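Local coordinates for protein beta-phosphoglucomutase (Clostridium difficile, PDB 4GIB) that probably interconverts beta-D-glucose 1-phosphate and beta-D-glucose 6-phosphate with the help of magnesium, as a phosphomutase of the HAD-like superfamily, at residues Y43-W48 with I57-K62; I70-S75 with E100-Y105; E174-S179 with A206-V211. One frame throughout, in Å; residues are numbered along the deposited sequence.

Overall arrangement
Interactions 1 and 2 lie in the helical cap of this HAD-like enzyme, with centres about 11 Å apart, and they touch. ND1 of His44 in interaction 1 is 3.1 Å from NZ of Lys101 in interaction 2, a probable hydrogen bond. CZ2 of Trp48 is 3.3 Å from O of Arg72. Interaction 2 holds a phosphate ion in the predicted substrate pocket. Interaction 3 belongs to the Rossmann-like core, about 27 Å from interaction 1 and about 24 Å from interaction 2 between centres. Its Phe176 side chain is about 4 Å from that of Lys170, predicted to bind substrate, and about 5 Å from that of Glu194, predicted to bind magnesium.

Interaction 1 (Y43-W48 with I57-K62); sequences YHYMAW and IDIDTK
Tyr45 and Ile59 make the main apolar contact between helix 41-53 and the loop that follows it. Their side chains slide past each other in opposite directions. The side of the Tyr45 ring that carries CD1 and CE1 lies along the CG1-CD1 arm of Ile59, with CE1 of Tyr45 3.9 Å from CG1 of Ile59. The Tyr45 side chain reaches out toward the loop because its CG stands anti to the backbone N (chi1 163°). Ile59 also meets Trp48, through its CD1 methyl, which sits 3.8 Å from CB of Trp48. The methyl rests against the root of the tryptophan. The indole itself leads away from the loop.

Contacts with the loop backbone make a second group. O of Ile59 approaches the edge of the Tyr45 ring, near its plane, and is 3.6 Å from OH of Tyr45. The hydroxyl has a weak hydrogen bond with Arg49 instead. C of Asp60 lies 3.9 Å from CE1 of Tyr45, at an oblique position to the ring. This part of the loop is poorly ordered, so that contact is less certain. No hydrogen bond joins the two segments. The CB of Asp60 points away from the helix, and its OD1 is hydrogen-bonded to N of Phe63.

The contact ties the loop to the helix within the cap domain. Trp48, predicted to bind substrate, also makes a cation-pi contact with Lys101. Helix 41-53 meets helix 72-82 through the Trp48 indole, which touches Ser75, Leu76 and Ile79. It meets helix 91-109 through Tyr43 and Ala47, which both touch Tyr105.

Interaction 2 (I70-S75 with E100-Y105); sequences ISRMES and EKNNYY. With PO4 (phosphate ion), chain F.
Arg72 and Asn102 meet at a phosphate-binding pocket on the cap, part of the predicted substrate site. The bound phosphate probably came from the crystallisation liquor. It lies beside residues predicted to bind substrate, so it may mark the place of a substrate phosphate group. NE of Arg72 donates a nearly straight hydrogen bond to O4 of the phosphate, 2.7 Å long with an angle of 163° at the hydrogen. NH1 of Arg72 donates a more bent bond to O3 of the phosphate (3.0 Å), and a further, weak one to O4. The ion meets the guanidinium at its edge, with the phosphorus in plane.

One face of the same guanidinium carries the amide of Asn102. The two planes are 29° apart and stacked, and CG of Asn102 lies 3.3 Å from CZ of Arg72, offset toward the rim. OD1 of Asn102 is 3.1 Å from NH1 of Arg72, but the angle is too poor for a hydrogen bond. OD1 accepts instead from ND2 of Asn143, which also bonds to the phosphate. Asn102 is thus a second-shell residue, bonded to Asn143, which itself holds the ion.

Arg72 is the first residue of helix 72-82 in the cap, right after its N-cap Ser71. O of Ser71 accepts from both N and OG of Ser75, with the OG bond of 2.7 Å rising above the carbonyl plane. The Arg72 chain starts extended, with CG anti to the backbone N, then bends at chi3 (-50°) to bring the guanidinium alongside the phosphate. OG of Ser141 and N of Lys142 also bond to the ion. NZ of Lys101 is hydrogen-bonded to ND1 of His44 and stands 4.0 Å from O4 of the phosphate, which is not a bond.

Interaction 3 (E174-S179 with A206-V211); sequences EIFLMS and ANMFSV. With NA (sodium ion), chain C.
The Rossmann-like core of the HAD fold supplies both sides of this contact. Helix 174-183 packs against the turn between helix 197-205 and strand 209-213, a strand of the parallel sheet. The turn closes the helix with a Schellman motif, in which Asn207 takes positive phi (63°). The residues flanking Asn207, Ala206 and Met208, both aim their side chains at helix 174-183.

Ala206 offers its methyl to two residues of that helix. CD2 of Leu177 comes down on it, at 3.7 Å from CB of Ala206. The CB of Leu177 points neither at the turn nor from it, and the end of the side chain then comes nearer. CB of Phe176 is 4.2 Å from CB of Ala206. Leu177 lies at the exposed margin, whereas Phe176 and Ala206 are buried.

Met208 reaches in from just before strand 209-213. Its chain is extended beyond CG (chi2 -179°, chi3 171°), which carries the terminal methyl right up to the helix. CE of Met208 meets the side chain of Phe176, 4.2 Å from its CB. SD of Met208 stands obliquely to the Phe176 ring. The end of that ring leads away from the turn and packs on Ala202 and Ile203 of helix 197-205 and on Ile30 of strand 28-31. The side chains meet through apolar atoms, and no hydrogen bond joins the segments.

The backbone of Met208 has a separate task at a sodium site. Its O binds the sodium ion at 2.5 Å, together with two waters and the side-chain oxygens of Asn204 and Asn223. At the other end of the same residue, the CE methyl of Met208 sits 3.3 Å from the backbone O of Phe176.

Interaction 1 (Y43-W48 with I57-K62)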
loop_
_atom_site.group_PDB
_atom_site.type_symbol
_atom_site.label_atom_id
_atom_site.label_comp_id
_atom_site.label_asym_id
_atom_site.label_seq_id
_atom_site.Cartn_x
_atom_site.Cartn_y
_atom_site.Cartn_z
ATOM N N TYR A 43 6.807 -7.898 -8.589
ATOM C CA TYR A 43 6.772 -7.347 -9.960
ATOM C C TYR A 43 7.554 -6.037 -10.033
ATOM O O TYR A 43 8.311 -5.826 -10.964
ATOM C CB TYR A 43 5.340 -7.147 -10.459
ATOM C CG TYR A 43 4.519 -8.411 -10.508
ATOM C CD1 TYR A 43 4.971 -9.523 -11.206
ATOM C CD2 TYR A 43 3.258 -8.473 -9.920
ATOM C CE1 TYR A 43 4.217 -10.700 -11.268
ATOM C CE2 TYR A 43 2.482 -9.647 -9.991
ATOM C CZ TYR A 43 2.978 -10.751 -10.664
ATOM O OH TYR A 43 2.249 -11.914 -10.744
ATOM N N HIS A 44 7.367 -5.162 -9.045
ATOM C CA HIS A 44 8.112 -3.906 -8.971
ATOM C C HIS A 44 9.604 -4.199 -8.902
ATOM O O HIS A 44 10.404 -3.560 -9.572
ATOM C CB HIS A 44 7.743 -3.096 -7.719
ATOM C CG HIS A 44 6.429 -2.390 -7.809
ATOM N ND1 HIS A 44 6.251 -1.255 -8.566
ATOM C CD2 HIS A 44 5.243 -2.625 -7.194
ATOM C CE1 HIS A 44 5.000 -0.841 -8.446
ATOM N NE2 HIS A 44 4.372 -1.647 -7.608
ATOM N N TYR A 45 9.963 -5.171 -8.069
ATOM C CA TYR A 45 11.359 -5.558 -7.892
ATOM C C TYR A 45 12.002 -6.070 -9.180
ATOM O O TYR A 45 13.141 -5.759 -9.455
ATOM C CB TYR A 45 11.492 -6.584 -6.780
ATOM C CG TYR A 45 12.799 -7.312 -6.809
ATOM C CD1 TYR A 45 13.969 -6.713 -6.343
ATOM C CD2 TYR A 45 12.880 -8.602 -7.310
ATOM C CE1 TYR A 45 15.183 -7.387 -6.386
ATOM C CE2 TYR A 45 14.095 -9.286 -7.345
ATOM C CZ TYR A 45 15.239 -8.676 -6.874
ATOM O OH TYR A 45 16.450 -9.356 -6.923
ATOM N N MET A 46 11.279 -6.879 -9.941
ATOM C CA MET A 46 11.779 -7.377 -11.219
ATOM C C MET A 46 11.997 -6.212 -12.175
ATOM O O MET A 46 12.997 -6.176 -12.907
ATOM C CB MET A 46 10.791 -8.375 -11.841
ATOM C CG MET A 46 10.778 -9.727 -11.160
ATOM S SD MET A 46 9.650 -10.906 -11.916
ATOM C CE MET A 46 8.072 -10.280 -11.394
ATOM N N ALA A 47 11.051 -5.264 -12.162
ATOM C CA ALA A 47 11.120 -4.083 -13.019
ATOM C C ALA A 47 12.246 -3.140 -12.598
ATOM O O ALA A 47 12.955 -2.605 -13.462
ATOM C CB ALA A 47 9.782 -3.339 -13.029
ATOM N N TRP A 48 12.402 -2.921 -11.290
ATOM C CA TRP A 48 13.464 -2.041 -10.808
ATOM C C TRP A 48 14.831 -2.699 -11.001
ATOM O O TRP A 48 15.800 -2.026 -11.410
ATOM C CB TRP A 48 13.277 -1.629 -9.336
ATOM C CG TRP A 48 12.257 -0.539 -9.074
ATOM C CD1 TRP A 48 11.190 -0.605 -8.231
ATOM C CD2 TRP A 48 12.219 0.780 -9.665
ATOM N NE1 TRP A 48 10.496 0.581 -8.251
ATOM C CE2 TRP A 48 11.110 1.449 -9.117
ATOM C CE3 TRP A 48 13.022 1.454 -10.598
ATOM C CZ2 TRP A 48 10.767 2.762 -9.477
ATOM C CZ3 TRP A 48 12.685 2.756 -10.955
ATOM C CH2 TRP A 48 11.563 3.396 -10.400
ATOM N N ILE A 57 24.010 -0.948 -10.443
ATOM C CA ILE A 57 23.442 -1.202 -9.140
ATOM C C ILE A 57 22.620 -2.482 -9.211
ATOM O O ILE A 57 21.771 -2.637 -10.086
ATOM C CB ILE A 57 22.534 -0.021 -8.710
ATOM C CG1 ILE A 57 23.329 1.287 -8.685
ATOM C CG2 ILE A 57 21.941 -0.279 -7.350
ATOM C CD1 ILE A 57 22.485 2.545 -8.395
ATOM N N ASP A 58 22.895 -3.426 -8.326
ATOM C CA ASP A 58 22.115 -4.658 -8.305
ATOM C C ASP A 58 21.477 -4.781 -6.930
ATOM O O ASP A 58 22.134 -5.082 -5.935
ATOM C CB ASP A 58 22.924 -5.909 -8.733
ATOM C CG ASP A 58 24.124 -6.185 -7.854
ATOM O OD1 ASP A 58 24.464 -5.321 -7.017
ATOM O OD2 ASP A 58 24.734 -7.276 -8.014
ATOM N N ILE A 59 20.186 -4.483 -6.904
ATOM C CA ILE A 59 19.390 -4.518 -5.698
ATOM C C ILE A 59 19.002 -5.971 -5.408
ATOM O O ILE A 59 18.967 -6.809 -6.321
ATOM C CB ILE A 59 18.127 -3.609 -5.845
ATOM C CG1 ILE A 59 17.176 -4.126 -6.935
ATOM C CG2 ILE A 59 18.536 -2.185 -6.183
ATOM C CD1 ILE A 59 16.004 -3.205 -7.212
ATOM N N ASP A 60 18.744 -6.267 -4.141
ATOM C CA ASP A 60 18.366 -7.614 -3.712
ATOM C C ASP A 60 17.041 -7.542 -2.974
ATOM O O ASP A 60 16.646 -6.473 -2.520
ATOM C CB ASP A 60 19.451 -8.221 -2.815
ATOM C CG ASP A 60 19.741 -7.374 -1.574
ATOM O OD1 ASP A 60 19.103 -6.322 -1.392
ATOM O OD2 ASP A 60 20.620 -7.766 -0.776
ATOM N N THR A 61 16.364 -8.676 -2.826
ATOM C CA THR A 61 15.052 -8.687 -2.162
ATOM C C THR A 61 15.092 -8.118 -0.721
ATOM O O THR A 61 14.044 -7.896 -0.108
ATOM C CB THR A 61 14.403 -10.093 -2.177
ATOM O OG1 THR A 61 12.999 -9.973 -1.901
ATOM C CG2 THR A 61 15.078 -11.040 -1.167
ATOM N N LYS A 62 16.299 -7.890 -0.192
ATOM C CA LYS A 62 16.465 -7.292 1.131
ATOM C C LYS A 62 16.429 -5.762 1.022
ATOM O O LYS A 62 15.665 -5.107 1.739
ATOM C CB LYS A 62 17.758 -7.772 1.795
ATOM C CG LYS A 62 17.754 -9.272 2.102
ATOM C CD LYS A 62 18.986 -9.714 2.888
ATOM C CE LYS A 62 18.927 -11.205 3.212
ATOM N NZ LYS A 62 20.071 -11.665 4.060
#

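Interaction 2 (I70-S75 with E100-Y105)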
loop_
_atom_site.group_PDB
_atom_site.type_symbol
_atom_site.label_atom_id
_atom_site.label_comp_id
_atom_site.label_asym_id
_atom_site.label_seq_id
_atom_site.Cartn_x
_atom_site.Cartn_y
_atom_site.Cartn_z
ATOM N N ILE A 70 6.663 2.478 -1.878
ATOM C CA ILE A 70 7.212 3.812 -2.152
ATOM C C ILE A 70 6.850 4.226 -3.593
ATOM O O ILE A 70 6.865 3.397 -4.495
ATOM C CB ILE A 70 8.765 3.844 -1.948
ATOM C CG1 ILE A 70 9.163 3.389 -0.538
ATOM C CG2 ILE A 70 9.313 5.221 -2.164
ATOM C CD1 ILE A 70 8.637 4.301 0.616
ATOM N N SER A 71 6.522 5.501 -3.790
ATOM C CA SER A 71 6.176 6.046 -5.106
ATOM C C SER A 71 7.327 5.889 -6.103
ATOM O O SER A 71 8.492 5.812 -5.711
ATOM C CB SER A 71 5.801 7.537 -5.004
ATOM O OG SER A 71 6.940 8.360 -4.729
ATOM N N ARG A 72 6.980 5.907 -7.390
ATOM C CA ARG A 72 7.928 5.681 -8.500
ATOM C C ARG A 72 9.215 6.485 -8.498
ATOM O O ARG A 72 10.303 5.909 -8.546
ATOM C CB ARG A 72 7.216 5.907 -9.839
ATOM C CG ARG A 72 8.028 5.533 -11.073
ATOM C CD ARG A 72 7.205 5.771 -12.323
ATOM N NE ARG A 72 5.910 5.132 -12.162
ATOM C CZ ARG A 72 4.862 5.328 -12.936
ATOM N NH1 ARG A 72 3.731 4.685 -12.655
ATOM N NH2 ARG A 72 4.924 6.149 -13.972
ATOM N N MET A 73 9.114 7.804 -8.500
ATOM C CA MET A 73 10.314 8.648 -8.546
ATOM C C MET A 73 11.119 8.610 -7.242
ATOM O O MET A 73 12.365 8.673 -7.274
ATOM C CB MET A 73 9.949 10.072 -8.949
ATOM C CG MET A 73 9.298 10.147 -10.366
ATOM S SD MET A 73 10.387 9.566 -11.708
ATOM C CE MET A 73 11.647 10.843 -11.627
ATOM N N GLU A 74 10.447 8.492 -6.100
ATOM C CA GLU A 74 11.174 8.380 -4.844
ATOM C C GLU A 74 11.936 7.063 -4.832
ATOM O O GLU A 74 13.106 7.025 -4.420
ATOM C CB GLU A 74 10.244 8.463 -3.632
ATOM C CG GLU A 74 10.946 8.269 -2.285
ATOM C CD GLU A 74 12.080 9.270 -2.019
ATOM O OE1 GLU A 74 12.080 10.359 -2.630
ATOM O OE2 GLU A 74 12.966 8.967 -1.176
ATOM N N SER A 75 11.274 5.996 -5.302
ATOM C CA SER A 75 11.868 4.666 -5.369
ATOM C C SER A 75 13.122 4.688 -6.212
ATOM O O SER A 75 14.118 4.097 -5.834
ATOM C CB SER A 75 10.876 3.639 -5.943
ATOM O OG SER A 75 9.741 3.529 -5.121
ATOM N N GLU A 100 10.740 3.705 -18.645
ATOM C CA GLU A 100 11.138 2.397 -19.121
ATOM C C GLU A 100 10.771 1.345 -18.086
ATOM O O GLU A 100 10.271 0.280 -18.422
ATOM C CB GLU A 100 12.647 2.371 -19.436
ATOM C CG GLU A 100 13.165 0.998 -19.844
ATOM C CD GLU A 100 14.668 0.956 -20.116
ATOM O OE1 GLU A 100 15.201 -0.178 -20.179
ATOM O OE2 GLU A 100 15.312 2.031 -20.264
ATOM N N LYS A 101 11.007 1.660 -16.823
ATOM C CA LYS A 101 10.662 0.768 -15.749
ATOM C C LYS A 101 9.149 0.603 -15.662
ATOM O O LYS A 101 8.656 -0.517 -15.520
ATOM C CB LYS A 101 11.226 1.296 -14.424
ATOM C CG LYS A 101 10.861 0.465 -13.181
ATOM C CD LYS A 101 9.505 0.828 -12.561
ATOM C CE LYS A 101 9.155 -0.157 -11.446
ATOM N NZ LYS A 101 7.919 0.170 -10.720
ATOM N N ASN A 102 8.417 1.712 -15.737
ATOM C CA ASN A 102 6.955 1.647 -15.655
ATOM C C ASN A 102 6.393 0.735 -16.760
ATOM O O ASN A 102 5.617 -0.179 -16.475
ATOM C CB ASN A 102 6.337 3.044 -15.735
ATOM C CG ASN A 102 4.837 3.063 -15.390
ATOM O OD1 ASN A 102 4.370 2.332 -14.525
ATOM N ND2 ASN A 102 4.107 3.968 -16.020
ATOM N N ASN A 103 6.791 0.976 -18.009
ATOM C CA ASN A 103 6.345 0.139 -19.123
ATOM C C ASN A 103 6.580 -1.341 -18.842
ATOM O O ASN A 103 5.731 -2.180 -19.107
ATOM C CB ASN A 103 7.058 0.523 -20.421
ATOM C CG ASN A 103 6.676 1.911 -20.921
ATOM O OD1 ASN A 103 5.632 2.456 -20.552
ATOM N ND2 ASN A 103 7.520 2.482 -21.786
ATOM N N TYR A 104 7.737 -1.659 -18.286
ATOM C CA TYR A 104 8.047 -3.042 -17.980
ATOM C C TYR A 104 7.168 -3.551 -16.832
ATOM O O TYR A 104 6.665 -4.658 -16.908
ATOM C CB TYR A 104 9.549 -3.226 -17.714
ATOM C CG TYR A 104 9.950 -4.676 -17.586
ATOM C CD1 TYR A 104 9.638 -5.587 -18.580
ATOM C CD2 TYR A 104 10.648 -5.134 -16.477
ATOM C CE1 TYR A 104 9.990 -6.919 -18.471
ATOM C CE2 TYR A 104 11.011 -6.476 -16.356
ATOM C CZ TYR A 104 10.680 -7.357 -17.360
ATOM O OH TYR A 104 11.036 -8.674 -17.264
ATOM N N TYR A 105 6.939 -2.725 -15.810
ATOM C CA TYR A 105 6.080 -3.110 -14.687
ATOM C C TYR A 105 4.629 -3.350 -15.168
ATOM O O TYR A 105 4.004 -4.364 -14.814
ATOM C CB TYR A 105 6.122 -2.051 -13.569
ATOM C CG TYR A 105 5.134 -2.317 -12.456
ATOM C CD1 TYR A 105 5.350 -3.346 -11.540
ATOM C CD2 TYR A 105 3.972 -1.544 -12.319
ATOM C CE1 TYR A 105 4.421 -3.621 -10.532
ATOM C CE2 TYR A 105 3.060 -1.792 -11.309
ATOM C CZ TYR A 105 3.283 -2.838 -10.419
ATOM O OH TYR A 105 2.377 -3.103 -9.412
HETATM P P PO4 F . 4.064 3.104 -9.495
HETATM O O1 PO4 F . 4.450 2.978 -8.034
HETATM O O2 PO4 F . 3.221 1.909 -9.802
HETATM O O3 PO4 F . 3.270 4.367 -9.723
HETATM O O4 PO4 F . 5.288 3.141 -10.370
#

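Interaction 3 (E174-S179 with A206-V211)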
loop_
_atom_site.group_PDB
_atom_site.type_symbol
_atom_site.label_atom_id
_atom_site.label_comp_id
_atom_site.label_asym_id
_atom_site.label_seq_id
_atom_site.Cartn_x
_atom_site.Cartn_y
_atom_site.Cartn_z
ATOM N N GLU A 174 0.286 11.265 4.718
ATOM C CA GLU A 174 -0.478 11.875 3.636
ATOM C C GLU A 174 -1.426 10.929 2.868
ATOM O O GLU A 174 -2.641 11.163 2.834
ATOM C CB GLU A 174 0.487 12.574 2.685
ATOM C CG GLU A 174 -0.143 13.356 1.576
ATOM C CD GLU A 174 0.697 14.569 1.185
ATOM O OE1 GLU A 174 0.584 15.064 0.036
ATOM O OE2 GLU A 174 1.469 15.051 2.052
ATOM N N ILE A 175 -0.885 9.848 2.310
ATOM C CA ILE A 175 -1.676 8.945 1.466
ATOM C C ILE A 175 -2.909 8.366 2.168
ATOM O O ILE A 175 -3.918 8.085 1.511
ATOM C CB ILE A 175 -0.797 7.788 0.881
ATOM C CG1 ILE A 175 -1.412 7.272 -0.424
ATOM C CG2 ILE A 175 -0.546 6.679 1.941
ATOM C CD1 ILE A 175 -1.442 8.334 -1.535
ATOM N N PHE A 176 -2.818 8.183 3.492
ATOM C CA PHE A 176 -3.941 7.697 4.291
ATOM C C PHE A 176 -4.923 8.814 4.655
ATOM O O PHE A 176 -6.131 8.575 4.690
ATOM C CB PHE A 176 -3.459 6.956 5.530
ATOM C CG PHE A 176 -3.004 5.585 5.236
ATOM C CD1 PHE A 176 -3.927 4.551 5.159
ATOM C CD2 PHE A 176 -1.672 5.323 4.988
ATOM C CE1 PHE A 176 -3.525 3.296 4.865
ATOM C CE2 PHE A 176 -1.265 4.061 4.692
ATOM C CZ PHE A 176 -2.184 3.043 4.631
ATOM N N LEU A 177 -4.411 10.024 4.908
ATOM C CA LEU A 177 -5.265 11.177 5.159
ATOM C C LEU A 177 -6.059 11.515 3.887
ATOM O O LEU A 177 -7.205 11.977 3.967
ATOM C CB LEU A 177 -4.456 12.405 5.571
ATOM C CG LEU A 177 -3.687 12.421 6.881
ATOM C CD1 LEU A 177 -2.818 13.713 6.924
ATOM C CD2 LEU A 177 -4.617 12.305 8.114
ATOM N N MET A 178 -5.453 11.295 2.716
ATOM C CA MET A 178 -6.126 11.562 1.436
ATOM C C MET A 178 -7.384 10.730 1.243
ATOM O O MET A 178 -8.366 11.216 0.683
ATOM C CB MET A 178 -5.179 11.335 0.260
ATOM C CG MET A 178 -4.099 12.382 0.121
ATOM S SD MET A 178 -2.915 11.978 -1.180
ATOM C CE MET A 178 -3.962 12.088 -2.652
ATOM N N SER A 179 -7.367 9.473 1.677
ATOM C CA SER A 179 -8.559 8.633 1.565
ATOM C C SER A 179 -9.611 9.064 2.583
ATOM O O SER A 179 -10.797 8.985 2.316
ATOM C CB SER A 179 -8.225 7.149 1.729
ATOM O OG SER A 179 -7.482 6.676 0.617
ATOM N N ALA A 206 -1.704 9.074 11.003
ATOM C CA ALA A 206 -2.993 9.640 10.562
ATOM C C ALA A 206 -4.083 9.517 11.651
ATOM O O ALA A 206 -5.247 9.845 11.411
ATOM C CB ALA A 206 -3.474 8.944 9.277
ATOM N N ASN A 207 -3.695 9.041 12.832
ATOM C CA ASN A 207 -4.590 8.843 13.981
ATOM C C ASN A 207 -5.681 7.810 13.722
ATOM O O ASN A 207 -6.804 7.970 14.173
ATOM C CB ASN A 207 -5.175 10.180 14.479
ATOM C CG ASN A 207 -4.122 11.080 15.102
ATOM O OD1 ASN A 207 -3.052 10.616 15.500
ATOM N ND2 ASN A 207 -4.424 12.372 15.204
ATOM N N MET A 208 -5.321 6.738 13.015
ATOM C CA MET A 208 -6.240 5.650 12.677
ATOM C C MET A 208 -5.843 4.355 13.386
ATOM O O MET A 208 -4.733 4.235 13.907
ATOM C CB MET A 208 -6.217 5.381 11.167
ATOM C CG MET A 208 -6.430 6.597 10.289
ATOM S SD MET A 208 -6.412 6.103 8.548
ATOM C CE MET A 208 -6.958 7.600 7.726
ATOM N N PHE A 209 -6.757 3.386 13.379
ATOM C CA PHE A 209 -6.509 2.078 13.968
ATOM C C PHE A 209 -5.685 1.305 12.942
ATOM O O PHE A 209 -6.117 1.133 11.817
ATOM C CB PHE A 209 -7.835 1.386 14.292
ATOM C CG PHE A 209 -7.694 0.002 14.852
ATOM C CD1 PHE A 209 -7.094 -0.209 16.076
ATOM C CD2 PHE A 209 -8.224 -1.081 14.183
ATOM C CE1 PHE A 209 -6.987 -1.492 16.614
ATOM C CE2 PHE A 209 -8.130 -2.364 14.710
ATOM C CZ PHE A 209 -7.506 -2.571 15.924
ATOM N N SER A 210 -4.482 0.871 13.322
ATOM C CA SER A 210 -3.601 0.209 12.375
ATOM C C SER A 210 -3.664 -1.314 12.500
ATOM O O SER A 210 -3.610 -1.860 13.606
ATOM C CB SER A 210 -2.165 0.716 12.545
ATOM O OG SER A 210 -1.628 0.381 13.832
ATOM N N VAL A 211 -3.822 -1.981 11.358
ATOM C CA VAL A 211 -3.844 -3.447 11.293
ATOM C C VAL A 211 -2.690 -3.887 10.394
ATOM O O VAL A 211 -2.621 -3.512 9.202
ATOM C CB VAL A 211 -5.158 -3.989 10.726
ATOM C CG1 VAL A 211 -5.153 -5.533 10.736
ATOM C CG2 VAL A 211 -6.351 -3.437 11.516
HETATM NA NA NA C . -3.240 3.920 15.846
HETATM O O HOH W 1 -1.672 4.318 17.518
HETATM O O HOH W 2 -2.598 6.208 15.971
#